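Local coordinates for protein mannosephosphate isomerase, putative (Archaeoglobus fulgidus, PDB 1ZX5) that probably interconverts D-mannose 6-phosphate and D-fructose 6-phosphate as a zinc-dependent isomerase of the type 1 mannose-6-phosphate isomerase family, at residues R88-A93 against V183-S188; W121-K126 against E179-L184; K126-A131 against L157-T162; P164-V169 against G220-A225. All coordinates share one frame; numbering follows the deposited sequence. Where two conformers were deposited one is given.

Contact 1. Residues R88-A93 against V183-S188; sequences RLIDAA and VLEVSS
I90 and V183 stand opposite each other on adjacent antiparallel strands, with CB of I90 3.8 Å from CG1 of V183. That methyl lies between the backbone N and the carbonyl carbon of its own residue (chi1 46°), which turns it to the neighbouring strand and brings it 3.6 Å from I90 O. On the other face of the sheet L89 and L184 meet obliquely by their branch ends, CD2 of L89 lying 3.8 Å from CD1 of L184. The register behind this is regular: R88 with E185 and I90 with V183 are hydrogen-bonded pairs, and L89 with L184 is the non-hydrogen-bonded pair between them. The straightest of the four backbone bonds runs from E185 N to R88 O, at 2.8 Å. The axes of the two short strand segments make an angle of 136°.

E185 and I90 cross at about a right angle, CD of E185 3.7 Å from CG1 of I90. R88 bends at chi3 (-80°), which brings one guanidinium face over CD1 of I90, 4.0 Å from the plane and offset toward the rim. At the edge, NE donates to a water 3.1 Å away, which donates in turn to E185 O and S187 OG. NH1 is salt-bridged to E38 of strand 36-41. In the E185 conformer given, of two deposited, OE1 lies 4.6 Å from NH2 of R88 and well out of the guanidinium plane: the charges are near, but no N-H points at the oxygen. The chemistry thus implies an apolar leucine face and a mixed one, where I90 and V183 adjoin partly exposed R88 and E185 and one bound water.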
loop_
_atom_site.group_PDB
_atom_site.type_symbol
_atom_site.label_atom_id
_atom_site.label_comp_id
_atom_site.label_asym_id
_atom_site.label_seq_id
_atom_site.Cartn_x
_atom_site.Cartn_y
_atom_site.Cartn_z
ATOM N N ARG A 88 -1.727 2.094 2.231
ATOM C CA ARG A 88 -1.923 1.732 3.619
ATOM C C ARG A 88 -0.612 1.491 4.345
ATOM O O ARG A 88 0.251 0.782 3.829
ATOM C CB ARG A 88 -2.734 0.448 3.705
ATOM C CG ARG A 88 -4.130 0.579 3.169
ATOM C CD ARG A 88 -4.903 -0.668 3.462
ATOM N NE ARG A 88 -4.619 -1.738 2.521
ATOM C CZ ARG A 88 -5.119 -2.965 2.634
ATOM N NH1 ARG A 88 -5.909 -3.283 3.661
ATOM N NH2 ARG A 88 -4.828 -3.880 1.719
ATOM N N LEU A 89 -0.473 2.079 5.536
ATOM C CA LEU A 89 0.488 1.596 6.516
ATOM C C LEU A 89 -0.133 0.380 7.192
ATOM O O LEU A 89 -1.319 0.417 7.565
ATOM C CB LEU A 89 0.821 2.673 7.562
ATOM C CG LEU A 89 1.469 3.961 7.036
ATOM C CD1 LEU A 89 1.611 4.973 8.166
ATOM C CD2 LEU A 89 2.815 3.645 6.385
ATOM N N ILE A 90 0.660 -0.687 7.330
ATOM C CA ILE A 90 0.202 -1.952 7.937
ATOM C C ILE A 90 1.175 -2.362 9.038
ATOM O O ILE A 90 2.378 -2.462 8.808
ATOM C CB ILE A 90 0.130 -3.118 6.896
ATOM C CG1 ILE A 90 -0.757 -2.765 5.689
ATOM C CG2 ILE A 90 -0.253 -4.477 7.572
ATOM C CD1 ILE A 90 -2.224 -2.793 5.953
ATOM N N ASP A 91 0.646 -2.596 10.231
ATOM C CA ASP A 91 1.444 -3.085 11.344
ATOM C C ASP A 91 1.046 -4.527 11.634
ATOM O O ASP A 91 0.163 -4.789 12.463
ATOM C CB ASP A 91 1.264 -2.199 12.585
ATOM C CG ASP A 91 2.177 -2.608 13.737
ATOM O OD1 ASP A 91 3.183 -3.307 13.474
ATOM O OD2 ASP A 91 1.890 -2.238 14.910
ATOM N N ALA A 92 1.672 -5.458 10.913
ATOM C CA ALA A 92 1.393 -6.881 11.099
ATOM C C ALA A 92 2.260 -7.380 12.247
ATOM O O ALA A 92 3.255 -8.072 12.038
ATOM C CB ALA A 92 1.652 -7.665 9.792
ATOM N N ALA A 93 1.894 -6.994 13.467
ATOM C CA ALA A 93 2.749 -7.232 14.624
ATOM C C ALA A 93 2.663 -8.698 15.063
ATOM O O ALA A 93 3.682 -9.348 15.247
ATOM C CB ALA A 93 2.409 -6.264 15.781
ATOM N N VAL A 183 4.986 -2.157 7.397
ATOM C CA VAL A 183 5.034 -2.112 5.937
ATOM C C VAL A 183 4.100 -1.034 5.368
ATOM O O VAL A 183 3.026 -0.736 5.931
ATOM C CB VAL A 183 4.817 -3.571 5.323
ATOM C CG1 VAL A 183 3.667 -4.281 5.980
ATOM C CG2 VAL A 183 4.636 -3.559 3.804
ATOM N N LEU A 184 4.561 -0.399 4.294
ATOM C CA LEU A 184 3.733 0.446 3.462
ATOM C C LEU A 184 3.272 -0.411 2.289
ATOM O O LEU A 184 4.107 -0.947 1.549
ATOM C CB LEU A 184 4.569 1.630 2.968
ATOM C CG LEU A 184 3.951 2.612 1.958
ATOM C CD1 LEU A 184 2.744 3.322 2.567
ATOM C CD2 LEU A 184 4.975 3.629 1.513
ATOM N N GLU A 185 1.958 -0.537 2.103
ATOM C CA GLU A 185 1.403 -1.356 1.013
ATOM C C GLU A 185 0.609 -0.511 0.014
ATOM O O GLU A 185 -0.461 0.015 0.340
ATOM C CB GLU A 185 0.546 -2.529 1.566
ATOM C CG GLU A 185 1.336 -3.485 2.466
ATOM C CD GLU A 185 0.586 -4.740 2.921
ATOM O OE1 GLU A 185 -0.476 -5.089 2.350
ATOM O OE2 GLU A 185 1.092 -5.393 3.864
ATOM N N VAL A 186 1.141 -0.378 -1.199
ATOM C CA VAL A 186 0.459 0.343 -2.257
ATOM C C VAL A 186 -0.202 -0.714 -3.132
ATOM O O VAL A 186 0.485 -1.574 -3.697
ATOM C CB VAL A 186 1.429 1.222 -3.099
ATOM C CG1 VAL A 186 0.643 2.031 -4.144
ATOM C CG2 VAL A 186 2.238 2.137 -2.195
ATOM N N SER A 187 -1.531 -0.671 -3.235
ATOM C CA SER A 187 -2.241 -1.647 -4.049
ATOM C C SER A 187 -3.243 -0.988 -4.983
ATOM O O SER A 187 -3.445 0.222 -4.929
ATOM C CB SER A 187 -2.952 -2.660 -3.165
ATOM O OG SER A 187 -3.996 -2.041 -2.423
ATOM N N SER A 188 -3.850 -1.799 -5.850
ATOM C CA SER A 188 -5.093 -1.431 -6.528
ATOM C C SER A 188 -6.081 -0.902 -5.494
ATOM O O SER A 188 -5.982 -1.214 -4.299
ATOM C CB SER A 188 -5.718 -2.650 -7.212
ATOM O OG SER A 188 -4.743 -3.376 -7.945
HETATM O O HOH W 1 -2.985 -1.069 0.017
#

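Contact 2. Residues W121-K126 against E179-L184; sequences WLVFNK and EGLRVL
The N125 amide bonds the backbone on both sides of L181, at R182 N and G180 O, where the regular ladder ends. Its CB lies 4.1 Å from CD of R182, and its CG stands between its own backbone N and carbonyl carbon (chi1 72°), which aims the amide at the other segment. There OD1 accepts the backbone N of R182 at 2.9 Å. The bond is almost straight at the hydrogen (176°), yet the donor stands above the amide plane, 47° out of it. The other tip atom, ND2, donates to G180 O, also at 2.9 Å, while the aliphatic part of R182 runs alongside the amide. G180 O takes a second bond, from a water shared with K126 O.

Up to that point the segments form antiparallel neighbours in the six-stranded sheet: L122 and L184 are a hydrogen-bonded pair, V123 and V183 the next, non-hydrogen-bonded one, and F124 N still donates to R182 O. Beyond it, G180 and L181 both face A92 of strand 85-92 in a G1 beta bulge. With an alanine here instead of N125, the R182 amide is likely to lose this acceptor and G180 O one of its two donors, setting the strand's start free to shift.

On the side of L122 and L184, the F124 ring crosses L184 obliquely, CE2 coming 3.6 Å from CB of L184. On the opposite face W121 and V183 meet obliquely, CB of W121 lying 3.8 Å from CG2 of V183, and the V123 and L181 side chains cross at about a right angle, CG1 of V123 3.9 Å from CD1 of L181.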
loop_
_atom_site.group_PDB
_atom_site.type_symbol
_atom_site.label_atom_id
_atom_site.label_comp_id
_atom_site.label_asym_id
_atom_site.label_seq_id
_atom_site.Cartn_x
_atom_site.Cartn_y
_atom_site.Cartn_z
ATOM N N TRP A 121 4.992 -3.641 -1.756
ATOM C CA TRP A 121 5.234 -3.531 -0.319
ATOM C C TRP A 121 6.580 -2.879 -0.108
ATOM O O TRP A 121 7.537 -3.207 -0.797
ATOM C CB TRP A 121 5.309 -4.928 0.300
ATOM C CG TRP A 121 4.008 -5.653 0.479
ATOM C CD1 TRP A 121 2.800 -5.361 -0.096
ATOM C CD2 TRP A 121 3.800 -6.823 1.280
ATOM N NE1 TRP A 121 1.847 -6.261 0.319
ATOM C CE2 TRP A 121 2.435 -7.170 1.167
ATOM C CE3 TRP A 121 4.642 -7.618 2.085
ATOM C CZ2 TRP A 121 1.886 -8.287 1.829
ATOM C CZ3 TRP A 121 4.094 -8.729 2.749
ATOM C CH2 TRP A 121 2.732 -9.050 2.616
ATOM N N LEU A 122 6.636 -1.942 0.833
ATOM C CA LEU A 122 7.882 -1.378 1.327
ATOM C C LEU A 122 7.908 -1.599 2.835
ATOM O O LEU A 122 7.060 -1.100 3.576
ATOM C CB LEU A 122 8.008 0.113 0.996
ATOM C CG LEU A 122 9.315 0.786 1.457
ATOM C CD1 LEU A 122 10.535 0.353 0.609
ATOM C CD2 LEU A 122 9.162 2.311 1.471
ATOM N N VAL A 123 8.894 -2.362 3.268
ATOM C CA VAL A 123 9.013 -2.812 4.643
ATOM C C VAL A 123 9.869 -1.797 5.414
ATOM O O VAL A 123 10.768 -1.189 4.842
ATOM C CB VAL A 123 9.649 -4.234 4.615
ATOM C CG1 VAL A 123 10.288 -4.613 5.924
ATOM C CG2 VAL A 123 8.627 -5.287 4.128
ATOM N N PHE A 124 9.590 -1.608 6.701
ATOM C CA PHE A 124 10.303 -0.608 7.495
ATOM C C PHE A 124 11.191 -1.174 8.582
ATOM O O PHE A 124 11.920 -0.432 9.218
ATOM C CB PHE A 124 9.324 0.411 8.104
ATOM C CG PHE A 124 8.636 1.259 7.077
ATOM C CD1 PHE A 124 9.373 2.113 6.251
ATOM C CD2 PHE A 124 7.268 1.176 6.902
ATOM C CE1 PHE A 124 8.751 2.882 5.273
ATOM C CE2 PHE A 124 6.628 1.955 5.945
ATOM C CZ PHE A 124 7.374 2.815 5.128
ATOM N N ASN A 125 11.141 -2.482 8.805
ATOM C CA ASN A 125 11.826 -3.048 9.956
ATOM C C ASN A 125 12.363 -4.435 9.639
ATOM O O ASN A 125 12.295 -4.883 8.496
ATOM C CB ASN A 125 10.890 -3.062 11.188
ATOM C CG ASN A 125 9.783 -4.113 11.085
ATOM O OD1 ASN A 125 9.297 -4.426 9.993
ATOM N ND2 ASN A 125 9.389 -4.668 12.228
ATOM N N LYS A 126 12.888 -5.105 10.657
ATOM C CA LYS A 126 13.316 -6.485 10.522
ATOM C C LYS A 126 12.235 -7.409 11.076
ATOM O O LYS A 126 12.030 -7.522 12.289
ATOM C CB LYS A 126 14.698 -6.697 11.157
ATOM C CG LYS A 126 15.672 -5.561 10.743
ATOM C CD LYS A 126 17.161 -5.932 10.686
ATOM C CE LYS A 126 17.796 -5.939 12.048
ATOM N NZ LYS A 126 19.150 -6.598 11.996
ATOM N N GLU A 179 4.673 -11.186 9.687
ATOM C CA GLU A 179 4.780 -11.370 11.130
ATOM C C GLU A 179 5.836 -10.418 11.676
ATOM O O GLU A 179 6.969 -10.408 11.199
ATOM C CB GLU A 179 5.152 -12.822 11.448
ATOM C CG GLU A 179 5.264 -13.135 12.914
ATOM C CD GLU A 179 5.582 -14.613 13.169
ATOM O OE1 GLU A 179 6.522 -15.166 12.543
ATOM O OE2 GLU A 179 4.882 -15.227 14.006
ATOM N N GLY A 180 5.459 -9.625 12.674
ATOM C CA GLY A 180 6.363 -8.658 13.279
ATOM C C GLY A 180 6.861 -7.660 12.248
ATOM O O GLY A 180 8.002 -7.201 12.319
ATOM N N LEU A 181 5.988 -7.328 11.300
ATOM C CA LEU A 181 6.362 -6.623 10.088
ATOM C C LEU A 181 5.615 -5.304 9.937
ATOM O O LEU A 181 4.375 -5.281 9.962
ATOM C CB LEU A 181 6.088 -7.511 8.869
ATOM C CG LEU A 181 6.780 -7.140 7.559
ATOM C CD1 LEU A 181 8.281 -7.445 7.616
ATOM C CD2 LEU A 181 6.103 -7.873 6.399
ATOM N N ARG A 182 6.381 -4.221 9.780
ATOM C CA ARG A 182 5.841 -2.882 9.543
ATOM C C ARG A 182 6.056 -2.550 8.080
ATOM O O ARG A 182 7.173 -2.633 7.578
ATOM C CB ARG A 182 6.567 -1.849 10.401
ATOM C CG ARG A 182 6.452 -2.110 11.887
ATOM C CD ARG A 182 7.456 -1.290 12.643
ATOM N NE ARG A 182 7.305 -1.482 14.077
ATOM C CZ ARG A 182 8.051 -0.868 14.999
ATOM N NH1 ARG A 182 9.014 -0.028 14.640
ATOM N NH2 ARG A 182 7.836 -1.097 16.284
ATOM N N VAL A 183 4.986 -2.157 7.397
ATOM C CA VAL A 183 5.034 -2.112 5.937
ATOM C C VAL A 183 4.100 -1.034 5.368
ATOM O O VAL A 183 3.026 -0.736 5.931
ATOM C CB VAL A 183 4.817 -3.571 5.323
ATOM C CG1 VAL A 183 3.667 -4.281 5.980
ATOM C CG2 VAL A 183 4.636 -3.559 3.804
ATOM N N LEU A 184 4.561 -0.399 4.294
ATOM C CA LEU A 184 3.733 0.446 3.462
ATOM C C LEU A 184 3.272 -0.411 2.289
ATOM O O LEU A 184 4.107 -0.947 1.549
ATOM C CB LEU A 184 4.569 1.630 2.968
ATOM C CG LEU A 184 3.951 2.612 1.958
ATOM C CD1 LEU A 184 2.744 3.322 2.567
ATOM C CD2 LEU A 184 4.975 3.629 1.513
HETATM O O HOH W 2 9.918 -7.900 13.872
#

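Contact 3. Residues K126-A131 against L157-T162; sequences KGKAYA and LNTFET
A129 and F160 form the hydrogen-bonded pair at the middle of two antiparallel strands whose axes approach to 4.7 Å at 155°. K128 with E161 and Y130 with T159 are the non-hydrogen-bonded pairs before and after it, and A131 N closes one end by donating to N158 O. At the other end the pattern leaves the strands: T162 N donates to G127 O, while G127 N turns to the T162 side chain, 3.0 Å from OG1. That hydroxyl sits between its own backbone N and carbonyl carbon (chi1 68°), within reach also of N125 O, to which it donates. A valine here would probably leave both the G127 amide and the N125 carbonyl short of a partner and let the K126-G127 loop drift from T162.

Y130 and T159 lie side by side, CE1 of the ring 3.6 Å from CG2 of T159, and CD1 of L157 meets CB of Y130 at 3.7 Å. On the face of A129 the F160 ring presents its edge to A131 O, with CD2 3.4 Å from A129 O.

Strand 128-131 is the middle of a three-stranded sheet, 176-179 on its other side. F160 stacks edge-to-face on F168 of strand 167-170, A129 and T162 pack on L181 of strand 181-188, and Y130 makes a cation-pi contact with K154 of the fructofuranose pocket.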
loop_
_atom_site.group_PDB
_atom_site.type_symbol
_atom_site.label_atom_id
_atom_site.label_comp_id
_atom_site.label_asym_id
_atom_site.label_seq_id
_atom_site.Cartn_x
_atom_site.Cartn_y
_atom_site.Cartn_z
ATOM N N LYS A 126 12.888 -5.105 10.657
ATOM C CA LYS A 126 13.316 -6.485 10.522
ATOM C C LYS A 126 12.235 -7.409 11.076
ATOM O O LYS A 126 12.030 -7.522 12.289
ATOM C CB LYS A 126 14.698 -6.697 11.157
ATOM C CG LYS A 126 15.672 -5.561 10.743
ATOM C CD LYS A 126 17.161 -5.932 10.686
ATOM C CE LYS A 126 17.796 -5.939 12.048
ATOM N NZ LYS A 126 19.150 -6.598 11.996
ATOM N N GLY A 127 11.517 -8.037 10.158
ATOM C CA GLY A 127 10.394 -8.891 10.505
ATOM C C GLY A 127 10.398 -10.039 9.530
ATOM O O GLY A 127 11.429 -10.330 8.924
ATOM N N LYS A 128 9.245 -10.679 9.368
ATOM C CA LYS A 128 9.123 -11.795 8.440
ATOM C C LYS A 128 8.000 -11.576 7.436
ATOM O O LYS A 128 6.847 -11.355 7.817
ATOM C CB LYS A 128 8.904 -13.101 9.202
ATOM C CG LYS A 128 10.183 -13.726 9.706
ATOM C CD LYS A 128 9.939 -14.601 10.923
ATOM C CE LYS A 128 11.168 -15.450 11.202
ATOM N NZ LYS A 128 11.481 -15.588 12.670
ATOM N N ALA A 129 8.359 -11.617 6.160
ATOM C CA ALA A 129 7.398 -11.596 5.076
ATOM C C ALA A 129 7.317 -13.002 4.474
ATOM O O ALA A 129 8.328 -13.698 4.356
ATOM C CB ALA A 129 7.811 -10.579 4.020
ATOM N N TYR A 130 6.107 -13.419 4.120
ATOM C CA TYR A 130 5.878 -14.741 3.526
ATOM C C TYR A 130 5.168 -14.544 2.206
ATOM O O TYR A 130 4.150 -13.869 2.169
ATOM C CB TYR A 130 5.013 -15.603 4.449
ATOM C CG TYR A 130 5.586 -15.787 5.834
ATOM C CD1 TYR A 130 6.371 -16.901 6.141
ATOM C CD2 TYR A 130 5.335 -14.851 6.848
ATOM C CE1 TYR A 130 6.895 -17.083 7.419
ATOM C CE2 TYR A 130 5.864 -15.018 8.131
ATOM C CZ TYR A 130 6.638 -16.136 8.407
ATOM O OH TYR A 130 7.165 -16.317 9.672
ATOM N N ALA A 131 5.689 -15.124 1.130
ATOM C CA ALA A 131 5.108 -14.911 -0.197
ATOM C C ALA A 131 5.460 -16.021 -1.186
ATOM O O ALA A 131 6.643 -16.258 -1.468
ATOM C CB ALA A 131 5.525 -13.523 -0.758
ATOM N N LEU A 157 5.345 -21.401 2.746
ATOM C CA LEU A 157 5.659 -20.243 1.912
ATOM C C LEU A 157 7.136 -19.848 1.984
ATOM O O LEU A 157 7.813 -20.151 2.972
ATOM C CB LEU A 157 4.794 -19.032 2.324
ATOM C CG LEU A 157 3.264 -19.150 2.393
ATOM C CD1 LEU A 157 2.650 -17.779 2.641
ATOM C CD2 LEU A 157 2.686 -19.769 1.138
ATOM N N ASN A 158 7.626 -19.162 0.953
ATOM C CA ASN A 158 8.952 -18.532 1.033
ATOM C C ASN A 158 8.946 -17.572 2.214
ATOM O O ASN A 158 8.041 -16.744 2.337
ATOM C CB ASN A 158 9.317 -17.763 -0.239
ATOM C CG ASN A 158 9.282 -18.628 -1.492
ATOM O OD1 ASN A 158 8.616 -18.279 -2.479
ATOM N ND2 ASN A 158 10.003 -19.747 -1.470
ATOM N N THR A 159 9.934 -17.722 3.089
ATOM C CA THR A 159 10.081 -16.894 4.277
ATOM C C THR A 159 11.215 -15.900 4.054
ATOM O O THR A 159 12.310 -16.276 3.663
ATOM C CB THR A 159 10.351 -17.762 5.520
ATOM O OG1 THR A 159 9.287 -18.705 5.650
ATOM C CG2 THR A 159 10.438 -16.907 6.808
ATOM N N PHE A 160 10.929 -14.625 4.283
ATOM C CA PHE A 160 11.919 -13.589 4.091
ATOM C C PHE A 160 12.147 -12.872 5.392
ATOM O O PHE A 160 11.225 -12.282 5.953
ATOM C CB PHE A 160 11.449 -12.602 3.035
ATOM C CG PHE A 160 11.198 -13.230 1.702
ATOM C CD1 PHE A 160 12.247 -13.392 0.789
ATOM C CD2 PHE A 160 9.922 -13.672 1.354
ATOM C CE1 PHE A 160 12.015 -13.973 -0.454
ATOM C CE2 PHE A 160 9.686 -14.251 0.122
ATOM C CZ PHE A 160 10.736 -14.403 -0.788
ATOM N N GLU A 161 13.375 -12.944 5.886
ATOM C CA GLU A 161 13.780 -12.134 7.023
ATOM C C GLU A 161 14.202 -10.799 6.460
ATOM O O GLU A 161 15.193 -10.708 5.757
ATOM C CB GLU A 161 14.906 -12.822 7.807
ATOM C CG GLU A 161 14.325 -13.736 8.880
ATOM C CD GLU A 161 15.111 -14.999 9.109
ATOM O OE1 GLU A 161 16.341 -14.919 9.373
ATOM O OE2 GLU A 161 14.480 -16.084 9.055
ATOM N N THR A 162 13.419 -9.768 6.748
ATOM C CA THR A 162 13.594 -8.478 6.099
ATOM C C THR A 162 14.608 -7.582 6.803
ATOM O O THR A 162 14.978 -7.819 7.956
ATOM C CB THR A 162 12.245 -7.740 5.969
ATOM O OG1 THR A 162 11.764 -7.368 7.269
ATOM C CG2 THR A 162 11.203 -8.627 5.278
#

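Contact 4. Residues P164-V169 against G220-A225; sequences PYDTFV and GKKGMA
T167 and G220 face each other across the backbones, their CA atoms 4.7 Å apart, and G220 N donates to T167 O from well above the carbonyl plane. Next comes a type II beta turn from K221 to M224, with G223 at the position of positive phi (69°); G223 N donates to Y165 O at 2.8 Å. The turn leads into strand 224-226 of the C-terminal cupin sheet, and T167 starts strand 167-170, the outer strand of the other sheet, so the contact joins two sheet edges.

The T167 hydroxyl donates to K221 O at 2.7 Å, and the turn's own M224 N reaches that oxygen from the opposite face of its plane. CB of A225 packs 3.7 Å from CB of T167 and also meets CG2 of V169.

K222 bends at its second and third torsions (chi2 63°, chi3 80°), doubling back past CB of Y165. NZ then donates to P164 O and makes a salt bridge with D166 OD1, 2.8 Å away and approached from above the carboxylate plane; T163 OG1 is a further partner. A water 3.0 Å from T167 N accepts from that nitrogen and donates to G220 O.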
loop_
_atom_site.group_PDB
_atom_site.type_symbol
_atom_site.label_atom_id
_atom_site.label_comp_id
_atom_site.label_asym_id
_atom_site.label_seq_id
_atom_site.Cartn_x
_atom_site.Cartn_y
_atom_site.Cartn_z
ATOM N N PRO A 164 15.043 -3.049 6.811
ATOM C CA PRO A 164 14.285 -1.886 6.364
ATOM C C PRO A 164 14.447 -1.613 4.867
ATOM O O PRO A 164 15.568 -1.701 4.325
ATOM C CB PRO A 164 14.903 -0.742 7.176
ATOM C CG PRO A 164 15.351 -1.394 8.435
ATOM C CD PRO A 164 15.827 -2.760 8.032
ATOM N N TYR A 165 13.332 -1.267 4.227
ATOM C CA TYR A 165 13.277 -0.825 2.835
ATOM C C TYR A 165 13.403 -1.940 1.790
ATOM O O TYR A 165 13.459 -1.653 0.592
ATOM C CB TYR A 165 14.216 0.381 2.565
ATOM C CG TYR A 165 13.933 1.511 3.529
ATOM C CD1 TYR A 165 12.714 2.201 3.479
ATOM C CD2 TYR A 165 14.856 1.855 4.531
ATOM C CE1 TYR A 165 12.419 3.228 4.399
ATOM C CE2 TYR A 165 14.572 2.866 5.456
ATOM C CZ TYR A 165 13.351 3.547 5.379
ATOM O OH TYR A 165 13.060 4.551 6.273
ATOM N N ASP A 166 13.437 -3.199 2.235
ATOM C CA ASP A 166 13.179 -4.313 1.331
ATOM C C ASP A 166 11.810 -4.093 0.725
ATOM O O ASP A 166 10.923 -3.513 1.382
ATOM C CB ASP A 166 13.167 -5.655 2.072
ATOM C CG ASP A 166 14.547 -6.139 2.418
ATOM O OD1 ASP A 166 15.545 -5.557 1.926
ATOM O OD2 ASP A 166 14.640 -7.103 3.198
ATOM N N THR A 167 11.644 -4.549 -0.518
ATOM C CA THR A 167 10.370 -4.463 -1.205
ATOM C C THR A 167 9.908 -5.822 -1.710
ATOM O O THR A 167 10.710 -6.742 -1.923
ATOM C CB THR A 167 10.389 -3.464 -2.408
ATOM O OG1 THR A 167 11.290 -3.928 -3.414
ATOM C CG2 THR A 167 10.781 -2.053 -1.987
ATOM N N PHE A 168 8.594 -5.929 -1.893
ATOM C CA PHE A 168 7.954 -7.102 -2.454
ATOM C C PHE A 168 6.909 -6.640 -3.447
ATOM O O PHE A 168 6.368 -5.537 -3.320
ATOM C CB PHE A 168 7.298 -7.948 -1.342
ATOM C CG PHE A 168 8.284 -8.488 -0.360
ATOM C CD1 PHE A 168 8.922 -9.701 -0.598
ATOM C CD2 PHE A 168 8.619 -7.764 0.776
ATOM C CE1 PHE A 168 9.872 -10.200 0.291
ATOM C CE2 PHE A 168 9.568 -8.254 1.673
ATOM C CZ PHE A 168 10.196 -9.475 1.427
ATOM N N VAL A 169 6.646 -7.478 -4.441
ATOM C CA VAL A 169 5.515 -7.271 -5.330
ATOM C C VAL A 169 4.668 -8.528 -5.244
ATOM O O VAL A 169 5.126 -9.620 -5.577
ATOM C CB VAL A 169 5.934 -6.979 -6.807
ATOM C CG1 VAL A 169 4.685 -6.897 -7.716
ATOM C CG2 VAL A 169 6.760 -5.676 -6.900
ATOM N N GLY A 220 11.329 -7.284 -4.644
ATOM C CA GLY A 220 11.703 -6.105 -5.426
ATOM C C GLY A 220 13.138 -5.695 -5.136
ATOM O O GLY A 220 13.856 -6.396 -4.420
ATOM N N LYS A 221 13.554 -4.554 -5.685
ATOM C CA LYS A 221 14.866 -3.955 -5.353
ATOM C C LYS A 221 14.792 -3.168 -4.048
ATOM O O LYS A 221 13.720 -2.707 -3.660
ATOM C CB LYS A 221 15.352 -3.027 -6.472
ATOM C CG LYS A 221 15.721 -3.769 -7.752
ATOM C CD LYS A 221 16.300 -2.841 -8.807
ATOM C CE LYS A 221 16.359 -3.550 -10.175
ATOM N NZ LYS A 221 17.282 -2.829 -11.118
ATOM N N LYS A 222 15.929 -3.016 -3.379
ATOM C CA LYS A 222 16.011 -2.174 -2.193
ATOM C C LYS A 222 15.420 -0.779 -2.466
ATOM O O LYS A 222 15.849 -0.077 -3.385
ATOM C CB LYS A 222 17.472 -2.080 -1.704
ATOM C CG LYS A 222 17.688 -1.211 -0.453
ATOM C CD LYS A 222 16.968 -1.722 0.796
ATOM C CE LYS A 222 17.720 -2.861 1.459
ATOM N NZ LYS A 222 17.066 -3.345 2.708
ATOM N N GLY A 223 14.405 -0.411 -1.691
ATOM C CA GLY A 223 13.805 0.920 -1.754
ATOM C C GLY A 223 13.017 1.265 -3.011
ATOM O O GLY A 223 12.734 2.432 -3.252
HETATM N N MSE A 224 12.627 0.265 -3.796
HETATM C CA MSE A 224 12.102 0.523 -5.127
HETATM C C MSE A 224 11.337 -0.679 -5.658
HETATM O O MSE A 224 11.902 -1.764 -5.806
HETATM C CB MSE A 224 13.287 0.798 -6.039
HETATM C CG MSE A 224 13.062 1.694 -7.205
HETATM SE SE MSE A 224 14.841 1.784 -8.104
HETATM C CE MSE A 224 14.395 0.728 -9.718
ATOM N N ALA A 225 10.055 -0.487 -5.948
ATOM C CA ALA A 225 9.231 -1.536 -6.538
ATOM C C ALA A 225 8.125 -0.940 -7.393
ATOM O O ALA A 225 7.680 0.183 -7.145
ATOM C CB ALA A 225 8.627 -2.434 -5.443
HETATM O O HOH W 3 14.079 -5.872 -1.642
#

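Overall arrangement
From the N terminus, residues 88-93 come first and wait for 183-188, so contact 1 spans a long loop. Segment 121-126 opens contact 2 and runs through K126 straight into contact 3, which closes first, at 157-162. Contact 2 then closes at 179-184; contacts 1 and 2 end on the same strand, and contact 3 lies within both. Contact 4 opens at 164-169, after contact 3 has closed, and reaches 220-225, crossing contacts 1 and 2. Contacts 1 and 2 align three neighbouring strands of the six-stranded sheet, contact 3 pairs two of the three strands of the small sheet, and contact 4 connects the six-stranded sheet's outer strand to the C-terminal cupin sheet.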